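Local atomic coordinates of Alpha/beta hydrolase family protein (Bacillus anthracis, PDB entry 3OOS), a protein that probably hydrolyses an ester or related bond, as other alpha/beta-hydrolase fold enzymes do, though its own substrate is not known. Residues Trp3-Ile8 with Tyr35-Asn40; Pro25-His30 with Tyr53-Lys58; Ala125-Tyr130 with Asp212-Leu217. All blocks are in the same frame, centred on the assembly; numbering follows the deposited sequence. Where two conformers were deposited one is given.

Overall arrangement
Contact 2 lies in the core and contacts 1 and 3 lie nearer the surface, on opposite sides of the chain's centre. Contact 2 pairs two parallel strands of the central sheet, so backbone bonds dominate it. Contact 1 touches it through Tyr35 and meets the same sheet at one of its outermost strands, 4-10. No direct hydrogen bond crosses contact 1; water and a CH-pi contact do the joining. Contact 3 stands apart, its centre about 22 Å from that of contact 2. It joins a loop to the start of a short helix by one backbone hydrogen bond, beside a salt-bridge network of which only the long Glu129-Arg214 link crosses. The sulfate held by His30 belongs to contact 2.

Contact 1 (Trp3-Ile8 with Tyr35-Asn40); sequences WTTNII and YNDNGN
Trp3, just before the N-terminal strand 4-10, meets Asp37 of the loop 35-40. Asn36 opens a type I turn that ends at Gly39, whose N donates to Asn36 O. Asn36 OD1 accepts from Asn38 N, an Asx turn. Asp37 follows, with its O 3.4 Å from Trp3 CB. Its CB lies 3.5 Å from Thr5 OG1, and the two side chains cross at a slant. Water fills in the polar links here. One molecule bridges Trp3 N and Asp37 O, and another bridges Thr5 OG1 and Asp37 OD2. Asn38 O shares a water with Trp3 NE1, the water 2.9 Å from that nitrogen. Gly39 lies over one face of the indole. Its CA is 3.5 Å from the centroid of the five-membered ring, 14° off the normal, a CH-pi contact. Trp3 CG is anti to its own carbonyl carbon (chi1 -71°), which turns the ring over Gly39. Gly39 has a positive phi, and with no side chain it lets the indole lie close. Asn40 OD1 accepts from Phe42 N. Trp3 also rests on Val52 and Leu54. The whole is a type I turn with an overlapping Asx turn at Asn36, packed beside an edge strand of the alpha/beta-hydrolase sheet.

Contact 2 (Pro25-His30 with Tyr53-Lys58); sequences PLCVTH and YLVNLK. With SO4 (sulfate ion), chain B.
The ring of Tyr53 has Leu26 O at its edge, in plane, while Pro25 CB approaches obliquely to 4.1 Å from Tyr53 CE1. The His30 ring meets a sulfate oxygen at its edge, also in plane. His30 NE2 donates to O3 of the sulfate at 2.8 Å, with an angle of 152°. The rings stand at the two ends of a parallel strand pair. Between them the backbones zip together. Tyr53 N donates to Leu26 O, and Val28 N to Tyr53 O at 2.9 Å and almost straight. Val55 N donates to Val28 O at 3.0 Å, nearly along the C=O axis. Cys27 SG touches Val55 CG2 on the sheet face that carries Tyr53. On the other face Val28 CG1 meets Leu54 CD1 at 3.9 Å. Further along, Thr29 OG1 is anti to its backbone N (chi1 -163°) and donates to Val55 O at 2.7 Å. Leu57 packs obliquely against the hydroxyl, its CG 3.6 Å from Thr29 OG1. The buried hydroxyl is thus satisfied by Val55 O and has Leu57 beside it. The sulfate, probably from the crystallisation liquor, is also bonded by Tyr32 OH, Ser99 OG and Ala100 N. Ser99, in a GxSxG pattern, is the presumed nucleophile. An anion gripped by His30, Ser99 and the backbone N of Ala100 is consistent with an oxyanion-hole-like site, as in other alpha/beta hydrolases.

Contact 3 (Ala125-Tyr130 with Asp212-Leu217); sequences AASKEY and DVRQKL
Two chain segments meet at a single backbone bridge, Ser127 with Asp212, in the loop after strand 116-122 and at the start of the weakly bonded helix 214-217. Val213 N donates the one hydrogen bond across it, to Ala126 O at 2.8 Å, almost straight. Ala126 CB then packs on Leu217 CD1 at 3.7 Å and on the CG of Arg214. Charged groups lie on the outer side. Arg214 grips Asp212 side-on: NE donates to Asp212 OD1, and NH2 to Asp212 OD2 at 2.8 Å. Asp212 OD1 also takes the backbone N of Arg214, an Asx turn. The two donors reach OD1 from opposite faces of the carboxylate plane, NE on the syn side and N on the anti side. The bend at chi3 (-68°) helps bring the guanidinium back to the aspartate. Ser127 lies over one face of that guanidinium, its CB 3.8 Å from Arg214 NE. Ser127 OG accepts from Glu129 N, an ST turn. In the conformer given, Glu129 OE1 makes a longer salt bridge, 3.5 Å to Arg214 NH1, its carboxylate turned 66° from the guanidinium. Glu129 was modelled in two conformers, so this link is less certain. In that conformer two acids would share the arginine charge. Helix 237-246 flanks the join through Ile243 on Ala126, and Glu242 and Leu246 on Arg214. Helix 100-112 packs on Leu217 through Leu106 and Thr110.

Contact 1 (Trp3-Ile8 with Tyr35-Asn40)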
loop_
_atom_site.group_PDB
_atom_site.type_symbol
_atom_site.label_atom_id
_atom_site.label_comp_id
_atom_site.label_asym_id
_atom_site.label_seq_id
_atom_site.Cartn_x
_atom_site.Cartn_y
_atom_site.Cartn_z
ATOM N N TRP A 3 -2.528 4.949 -18.500
ATOM C CA TRP A 3 -2.668 5.826 -17.345
ATOM C C TRP A 3 -2.452 7.281 -17.754
ATOM O O TRP A 3 -1.445 7.617 -18.383
ATOM C CB TRP A 3 -1.680 5.436 -16.245
ATOM C CG TRP A 3 -2.008 4.141 -15.561
ATOM C CD1 TRP A 3 -1.611 2.886 -15.938
ATOM C CD2 TRP A 3 -2.788 3.976 -14.370
ATOM N NE1 TRP A 3 -2.107 1.948 -15.059
ATOM C CE2 TRP A 3 -2.830 2.592 -14.087
ATOM C CE3 TRP A 3 -3.465 4.863 -13.518
ATOM C CZ2 TRP A 3 -3.518 2.072 -12.985
ATOM C CZ3 TRP A 3 -4.152 4.344 -12.421
ATOM C CH2 TRP A 3 -4.169 2.959 -12.165
ATOM N N THR A 4 -3.407 8.135 -17.399
ATOM C CA THR A 4 -3.302 9.566 -17.674
ATOM C C THR A 4 -2.514 10.252 -16.566
ATOM O O THR A 4 -2.793 10.042 -15.387
ATOM C CB THR A 4 -4.696 10.213 -17.755
ATOM O OG1 THR A 4 -5.471 9.540 -18.748
ATOM C CG2 THR A 4 -4.599 11.686 -18.122
ATOM N N THR A 5 -1.538 11.071 -16.953
ATOM C CA THR A 5 -0.785 11.893 -16.006
ATOM C C THR A 5 -1.526 13.197 -15.728
ATOM O O THR A 5 -1.895 13.924 -16.656
ATOM C CB THR A 5 0.622 12.207 -16.545
ATOM O OG1 THR A 5 1.306 10.979 -16.821
ATOM C CG2 THR A 5 1.435 13.023 -15.530
ATOM N N ASN A 6 -1.732 13.482 -14.444
ATOM C CA ASN A 6 -2.437 14.683 -14.009
ATOM C C ASN A 6 -1.651 15.428 -12.946
ATOM O O ASN A 6 -0.943 14.816 -12.143
ATOM C CB ASN A 6 -3.799 14.321 -13.405
ATOM C CG ASN A 6 -4.668 13.529 -14.352
ATOM O OD1 ASN A 6 -5.374 14.096 -15.185
ATOM N ND2 ASN A 6 -4.623 12.209 -14.229
ATOM N N ILE A 7 -1.765 16.755 -12.964
ATOM C CA ILE A 7 -1.294 17.596 -11.869
ATOM C C ILE A 7 -2.477 18.408 -11.363
ATOM O O ILE A 7 -3.153 19.084 -12.143
ATOM C CB ILE A 7 -0.168 18.558 -12.309
ATOM C CG1 ILE A 7 1.012 17.785 -12.897
ATOM C CG2 ILE A 7 0.312 19.387 -11.124
ATOM C CD1 ILE A 7 1.848 17.084 -11.872
ATOM N N ILE A 8 -2.734 18.326 -10.061
ATOM C CA ILE A 8 -3.864 19.039 -9.455
ATOM C C ILE A 8 -3.368 19.991 -8.370
ATOM O O ILE A 8 -2.486 19.632 -7.587
ATOM C CB ILE A 8 -4.924 18.036 -8.900
ATOM C CG1 ILE A 8 -6.221 18.757 -8.511
ATOM C CG2 ILE A 8 -4.355 17.204 -7.734
ATOM C CD1 ILE A 8 -7.415 17.823 -8.353
ATOM N N TYR A 35 5.149 6.811 -8.141
ATOM C CA TYR A 35 4.646 6.175 -9.348
ATOM C C TYR A 35 4.908 7.016 -10.594
ATOM O O TYR A 35 5.199 8.209 -10.508
ATOM C CB TYR A 35 3.138 5.944 -9.216
ATOM C CG TYR A 35 2.721 5.172 -7.985
ATOM C CD1 TYR A 35 2.899 3.791 -7.913
ATOM C CD2 TYR A 35 2.130 5.819 -6.900
ATOM C CE1 TYR A 35 2.510 3.074 -6.789
ATOM C CE2 TYR A 35 1.735 5.111 -5.768
ATOM C CZ TYR A 35 1.929 3.739 -5.723
ATOM O OH TYR A 35 1.536 3.024 -4.614
ATOM N N ASN A 36 4.805 6.371 -11.751
ATOM C CA ASN A 36 4.820 7.061 -13.037
ATOM C C ASN A 36 3.689 6.517 -13.912
ATOM O O ASN A 36 2.893 5.701 -13.445
ATOM C CB ASN A 36 6.194 6.947 -13.711
ATOM C CG ASN A 36 6.608 5.511 -13.974
ATOM O OD1 ASN A 36 5.820 4.707 -14.467
ATOM N ND2 ASN A 36 7.861 5.188 -13.661
ATOM N N ASP A 37 3.618 6.955 -15.167
ATOM C CA ASP A 37 2.474 6.607 -16.018
ATOM C C ASP A 37 2.425 5.152 -16.510
ATOM O O ASP A 37 1.513 4.780 -17.250
ATOM C CB ASP A 37 2.297 7.614 -17.167
ATOM C CG ASP A 37 3.420 7.566 -18.194
ATOM O OD1 ASP A 37 4.316 6.699 -18.109
ATOM O OD2 ASP A 37 3.392 8.411 -19.112
ATOM N N ASN A 38 3.386 4.331 -16.088
ATOM C CA ASN A 38 3.268 2.880 -16.260
ATOM C C ASN A 38 2.180 2.312 -15.357
ATOM O O ASN A 38 1.723 1.187 -15.554
ATOM C CB ASN A 38 4.592 2.175 -15.961
ATOM C CG ASN A 38 5.643 2.440 -17.019
ATOM O OD1 ASN A 38 6.716 2.961 -16.723
ATOM N ND2 ASN A 38 5.337 2.088 -18.259
ATOM N N GLY A 39 1.774 3.103 -14.367
ATOM C CA GLY A 39 0.803 2.660 -13.378
ATOM C C GLY A 39 1.441 1.723 -12.376
ATOM O O GLY A 39 2.625 1.844 -12.060
ATOM N N ASN A 40 0.655 0.771 -11.884
ATOM C CA ASN A 40 1.083 -0.081 -10.789
ATOM C C ASN A 40 0.278 -1.377 -10.779
ATOM O O ASN A 40 -0.920 -1.363 -11.049
ATOM C CB ASN A 40 0.916 0.679 -9.467
ATOM C CG ASN A 40 1.177 -0.185 -8.263
ATOM O OD1 ASN A 40 0.243 -0.676 -7.631
ATOM N ND2 ASN A 40 2.450 -0.388 -7.941
HETATM O O HOH W 1 -0.412 -0.430 -15.003
HETATM O O HOH W 2 -0.053 3.600 -19.019
HETATM O O HOH W 3 0.416 6.099 -19.990
HETATM O O HOH W 4 0.963 9.816 -19.325
HETATM O O HOH W 5 3.948 11.349 -17.556
#

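Contact 2 (Pro25-His30 with Tyr53-Lys58)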
loop_
_atom_site.group_PDB
_atom_site.type_symbol
_atom_site.label_atom_id
_atom_site.label_comp_id
_atom_site.label_asym_id
_atom_site.label_seq_id
_atom_site.Cartn_x
_atom_site.Cartn_y
_atom_site.Cartn_z
ATOM N N PRO A 25 -15.212 6.119 -8.082
ATOM C CA PRO A 25 -13.848 6.564 -7.812
ATOM C C PRO A 25 -13.166 5.750 -6.720
ATOM O O PRO A 25 -13.782 5.414 -5.703
ATOM C CB PRO A 25 -14.028 8.026 -7.382
ATOM C CG PRO A 25 -15.427 8.099 -6.854
ATOM C CD PRO A 25 -16.216 7.123 -7.679
ATOM N N LEU A 26 -11.899 5.428 -6.958
ATOM C CA LEU A 26 -11.087 4.694 -6.003
ATOM C C LEU A 26 -9.706 5.330 -5.946
ATOM O O LEU A 26 -9.010 5.409 -6.960
ATOM C CB LEU A 26 -10.972 3.222 -6.407
ATOM C CG LEU A 26 -10.160 2.318 -5.476
ATOM C CD1 LEU A 26 -10.947 2.025 -4.207
ATOM C CD2 LEU A 26 -9.804 1.023 -6.181
ATOM N N CYS A 27 -9.330 5.791 -4.760
ATOM C CA CYS A 27 -7.992 6.309 -4.515
ATOM C C CYS A 27 -7.057 5.160 -4.150
ATOM O O CYS A 27 -7.391 4.317 -3.315
ATOM C CB CYS A 27 -8.026 7.347 -3.388
ATOM S SG CYS A 27 -6.431 8.067 -2.972
ATOM N N VAL A 28 -5.897 5.119 -4.799
ATOM C CA VAL A 28 -4.859 4.139 -4.484
ATOM C C VAL A 28 -3.544 4.872 -4.275
ATOM O O VAL A 28 -3.155 5.704 -5.090
ATOM C CB VAL A 28 -4.667 3.091 -5.613
ATOM C CG1 VAL A 28 -3.457 2.185 -5.322
ATOM C CG2 VAL A 28 -5.931 2.260 -5.804
ATOM N N THR A 29 -2.867 4.563 -3.177
ATOM C CA THR A 29 -1.511 5.058 -2.970
ATOM C C THR A 29 -0.764 4.131 -2.020
ATOM O O THR A 29 -1.311 3.119 -1.577
ATOM C CB THR A 29 -1.485 6.555 -2.512
ATOM O OG1 THR A 29 -0.172 7.098 -2.699
ATOM C CG2 THR A 29 -1.908 6.713 -1.059
ATOM N N HIS A 30 0.486 4.470 -1.738
ATOM C CA HIS A 30 1.311 3.713 -0.819
ATOM C C HIS A 30 1.987 4.709 0.109
ATOM O O HIS A 30 2.075 5.889 -0.211
ATOM C CB HIS A 30 2.352 2.904 -1.591
ATOM C CG HIS A 30 3.139 1.970 -0.732
ATOM N ND1 HIS A 30 4.386 2.287 -0.236
ATOM C CD2 HIS A 30 2.848 0.737 -0.259
ATOM C CE1 HIS A 30 4.832 1.283 0.498
ATOM N NE2 HIS A 30 3.916 0.330 0.498
ATOM N N TYR A 53 -7.565 6.540 -9.070
ATOM C CA TYR A 53 -6.690 7.690 -8.870
ATOM C C TYR A 53 -5.450 7.224 -8.122
ATOM O O TYR A 53 -5.480 7.035 -6.901
ATOM C CB TYR A 53 -7.424 8.788 -8.084
ATOM C CG TYR A 53 -8.575 9.395 -8.854
ATOM C CD1 TYR A 53 -9.825 8.764 -8.897
ATOM C CD2 TYR A 53 -8.416 10.587 -9.552
ATOM C CE1 TYR A 53 -10.883 9.316 -9.616
ATOM C CE2 TYR A 53 -9.464 11.143 -10.274
ATOM C CZ TYR A 53 -10.694 10.505 -10.301
ATOM O OH TYR A 53 -11.733 11.052 -11.016
ATOM N N LEU A 54 -4.373 7.016 -8.874
ATOM C CA LEU A 54 -3.099 6.553 -8.327
ATOM C C LEU A 54 -2.258 7.771 -7.956
ATOM O O LEU A 54 -1.711 8.443 -8.831
ATOM C CB LEU A 54 -2.376 5.667 -9.350
ATOM C CG LEU A 54 -1.020 5.058 -8.973
ATOM C CD1 LEU A 54 -1.154 4.085 -7.808
ATOM C CD2 LEU A 54 -0.405 4.366 -10.188
ATOM N N VAL A 55 -2.171 8.049 -6.657
ATOM C CA VAL A 55 -1.632 9.318 -6.161
ATOM C C VAL A 55 -0.154 9.265 -5.767
ATOM O O VAL A 55 0.290 8.350 -5.068
ATOM C CB VAL A 55 -2.468 9.840 -4.961
ATOM C CG1 VAL A 55 -1.924 11.175 -4.436
ATOM C CG2 VAL A 55 -3.932 9.980 -5.355
ATOM N N ASN A 56 0.595 10.261 -6.235
ATOM C CA ASN A 56 1.923 10.556 -5.703
ATOM C C ASN A 56 1.800 11.509 -4.514
ATOM O O ASN A 56 1.341 12.647 -4.658
ATOM C CB ASN A 56 2.836 11.148 -6.793
ATOM C CG ASN A 56 3.588 10.080 -7.584
ATOM O OD1 ASN A 56 4.008 10.311 -8.726
ATOM N ND2 ASN A 56 3.770 8.918 -6.979
ATOM N N LEU A 57 2.188 11.031 -3.335
ATOM C CA LEU A 57 2.077 11.822 -2.111
ATOM C C LEU A 57 3.149 12.910 -2.053
ATOM O O LEU A 57 3.988 13.012 -2.950
ATOM C CB LEU A 57 2.157 10.916 -0.879
ATOM C CG LEU A 57 1.041 9.877 -0.743
ATOM C CD1 LEU A 57 1.302 8.982 0.455
ATOM C CD2 LEU A 57 -0.326 10.547 -0.645
ATOM N N LYS A 58 3.097 13.735 -1.008
ATOM C CA LYS A 58 4.136 14.733 -0.755
ATOM C C LYS A 58 5.499 14.044 -0.799
ATOM O O LYS A 58 5.685 12.989 -0.190
ATOM C CB LYS A 58 3.902 15.391 0.611
ATOM C CG LYS A 58 4.649 16.706 0.867
ATOM C CD LYS A 58 4.010 17.909 0.144
ATOM C CE LYS A 58 2.624 18.273 0.667
ATOM N NZ LYS A 58 2.661 18.890 2.020
HETATM S S SO4 B . 5.845 -2.405 1.658
HETATM O O1 SO4 B . 7.083 -1.997 2.315
HETATM O O2 SO4 B . 5.651 -3.836 1.846
HETATM O O3 SO4 B . 4.731 -1.654 2.223
HETATM O O4 SO4 B . 5.947 -2.112 0.229
#

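Contact 3 (Ala125-Tyr130 with Asp212-Leu217)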
loop_
_atom_site.group_PDB
_atom_site.type_symbol
_atom_site.label_atom_id
_atom_site.label_comp_id
_atom_site.label_asym_id
_atom_site.label_seq_id
_atom_site.Cartn_x
_atom_site.Cartn_y
_atom_site.Cartn_z
ATOM N N ALA A 125 -1.481 -4.642 8.900
ATOM C CA ALA A 125 -1.625 -4.937 10.318
ATOM C C ALA A 125 -2.261 -3.734 10.982
ATOM O O ALA A 125 -2.119 -2.609 10.498
ATOM C CB ALA A 125 -0.271 -5.241 10.941
ATOM N N ALA A 126 -2.964 -3.975 12.084
ATOM C CA ALA A 126 -3.647 -2.916 12.829
ATOM C C ALA A 126 -2.741 -2.243 13.868
ATOM O O ALA A 126 -3.144 -1.269 14.510
ATOM C CB ALA A 126 -4.908 -3.471 13.493
ATOM N N SER A 127 -1.530 -2.768 14.042
ATOM C CA SER A 127 -0.548 -2.161 14.943
ATOM C C SER A 127 0.871 -2.548 14.547
ATOM O O SER A 127 1.076 -3.365 13.648
ATOM C CB SER A 127 -0.805 -2.575 16.394
ATOM O OG SER A 127 -0.262 -3.860 16.649
ATOM N N LYS A 128 1.842 -1.960 15.241
ATOM C CA LYS A 128 3.259 -2.249 15.031
ATOM C C LYS A 128 3.662 -3.674 15.441
ATOM O O LYS A 128 4.795 -4.091 15.185
ATOM C CB LYS A 128 4.112 -1.226 15.792
ATOM C CG LYS A 128 4.001 -1.298 17.310
ATOM C CD LYS A 128 4.975 -0.329 17.967
ATOM C CE LYS A 128 4.897 -0.401 19.482
ATOM N NZ LYS A 128 5.818 0.587 20.117
ATOM N N GLU A 129 2.729 -4.408 16.053
ATOM C CA GLU A 129 3.056 -5.720 16.608
ATOM C C GLU A 129 3.408 -6.780 15.552
ATOM O O GLU A 129 3.976 -7.820 15.891
ATOM C CB GLU A 129 1.982 -6.194 17.595
ATOM C CG GLU A 129 1.910 -5.317 18.844
ATOM C CD GLU A 129 1.109 -5.934 19.975
ATOM O OE1 GLU A 129 0.979 -5.277 21.029
ATOM O OE2 GLU A 129 0.614 -7.069 19.817
ATOM N N TYR A 130 3.124 -6.502 14.278
ATOM C CA TYR A 130 3.521 -7.418 13.199
ATOM C C TYR A 130 5.033 -7.674 13.201
ATOM O O TYR A 130 5.473 -8.793 12.953
ATOM C CB TYR A 130 3.061 -6.916 11.820
ATOM C CG TYR A 130 3.772 -5.671 11.337
ATOM C CD1 TYR A 130 4.873 -5.753 10.478
ATOM C CD2 TYR A 130 3.339 -4.408 11.733
ATOM C CE1 TYR A 130 5.528 -4.602 10.036
ATOM C CE2 TYR A 130 3.983 -3.258 11.303
ATOM C CZ TYR A 130 5.075 -3.360 10.456
ATOM O OH TYR A 130 5.698 -2.212 10.031
ATOM N N ASP A 212 -0.823 2.129 16.109
ATOM C CA ASP A 212 -1.796 1.222 16.716
ATOM C C ASP A 212 -3.191 1.813 16.552
ATOM O O ASP A 212 -3.497 2.864 17.116
ATOM C CB ASP A 212 -1.479 0.990 18.202
ATOM C CG ASP A 212 -2.342 -0.096 18.835
ATOM O OD1 ASP A 212 -3.164 -0.720 18.128
ATOM O OD2 ASP A 212 -2.189 -0.331 20.055
ATOM N N VAL A 213 -4.024 1.129 15.768
ATOM C CA VAL A 213 -5.409 1.543 15.540
ATOM C C VAL A 213 -6.418 0.457 15.943
ATOM O O VAL A 213 -7.592 0.541 15.597
ATOM C CB VAL A 213 -5.652 1.981 14.064
ATOM C CG1 VAL A 213 -4.808 3.209 13.717
ATOM C CG2 VAL A 213 -5.378 0.828 13.084
ATOM N N ARG A 214 -5.959 -0.548 16.687
ATOM C CA ARG A 214 -6.799 -1.711 17.016
ATOM C C ARG A 214 -8.145 -1.351 17.643
ATOM O O ARG A 214 -9.181 -1.868 17.227
ATOM C CB ARG A 214 -6.052 -2.690 17.921
ATOM C CG ARG A 214 -4.983 -3.495 17.199
ATOM C CD ARG A 214 -4.153 -4.306 18.181
ATOM N NE ARG A 214 -3.325 -3.452 19.036
ATOM C CZ ARG A 214 -2.514 -3.898 19.991
ATOM N NH1 ARG A 214 -2.408 -5.201 20.229
ATOM N NH2 ARG A 214 -1.800 -3.039 20.710
ATOM N N GLN A 215 -8.124 -0.474 18.641
ATOM C CA GLN A 215 -9.356 -0.108 19.336
ATOM C C GLN A 215 -10.262 0.737 18.449
ATOM O O GLN A 215 -11.481 0.559 18.442
ATOM C CB GLN A 215 -9.060 0.602 20.661
ATOM C CG GLN A 215 -8.387 -0.283 21.713
ATOM C CD GLN A 215 -9.224 -1.500 22.106
ATOM O OE1 GLN A 215 -10.450 -1.420 22.229
ATOM N NE2 GLN A 215 -8.558 -2.634 22.306
ATOM N N LYS A 216 -9.659 1.637 17.679
ATOM C CA LYS A 216 -10.428 2.498 16.789
ATOM C C LYS A 216 -11.106 1.720 15.660
ATOM O O LYS A 216 -12.145 2.148 15.163
ATOM C CB LYS A 216 -9.567 3.639 16.240
ATOM C CG LYS A 216 -9.351 4.767 17.251
ATOM C CD LYS A 216 -8.671 5.998 16.636
ATOM C CE LYS A 216 -7.213 5.740 16.261
ATOM N NZ LYS A 216 -6.368 5.356 17.439
ATOM N N LEU A 217 -10.542 0.573 15.276
ATOM C CA LEU A 217 -11.133 -0.235 14.198
ATOM C C LEU A 217 -12.545 -0.731 14.517
ATOM O O LEU A 217 -13.351 -0.945 13.608
ATOM C CB LEU A 217 -10.239 -1.419 13.822
ATOM C CG LEU A 217 -8.935 -1.114 13.078
ATOM C CD1 LEU A 217 -8.311 -2.419 12.621
ATOM C CD2 LEU A 217 -9.147 -0.173 11.892
#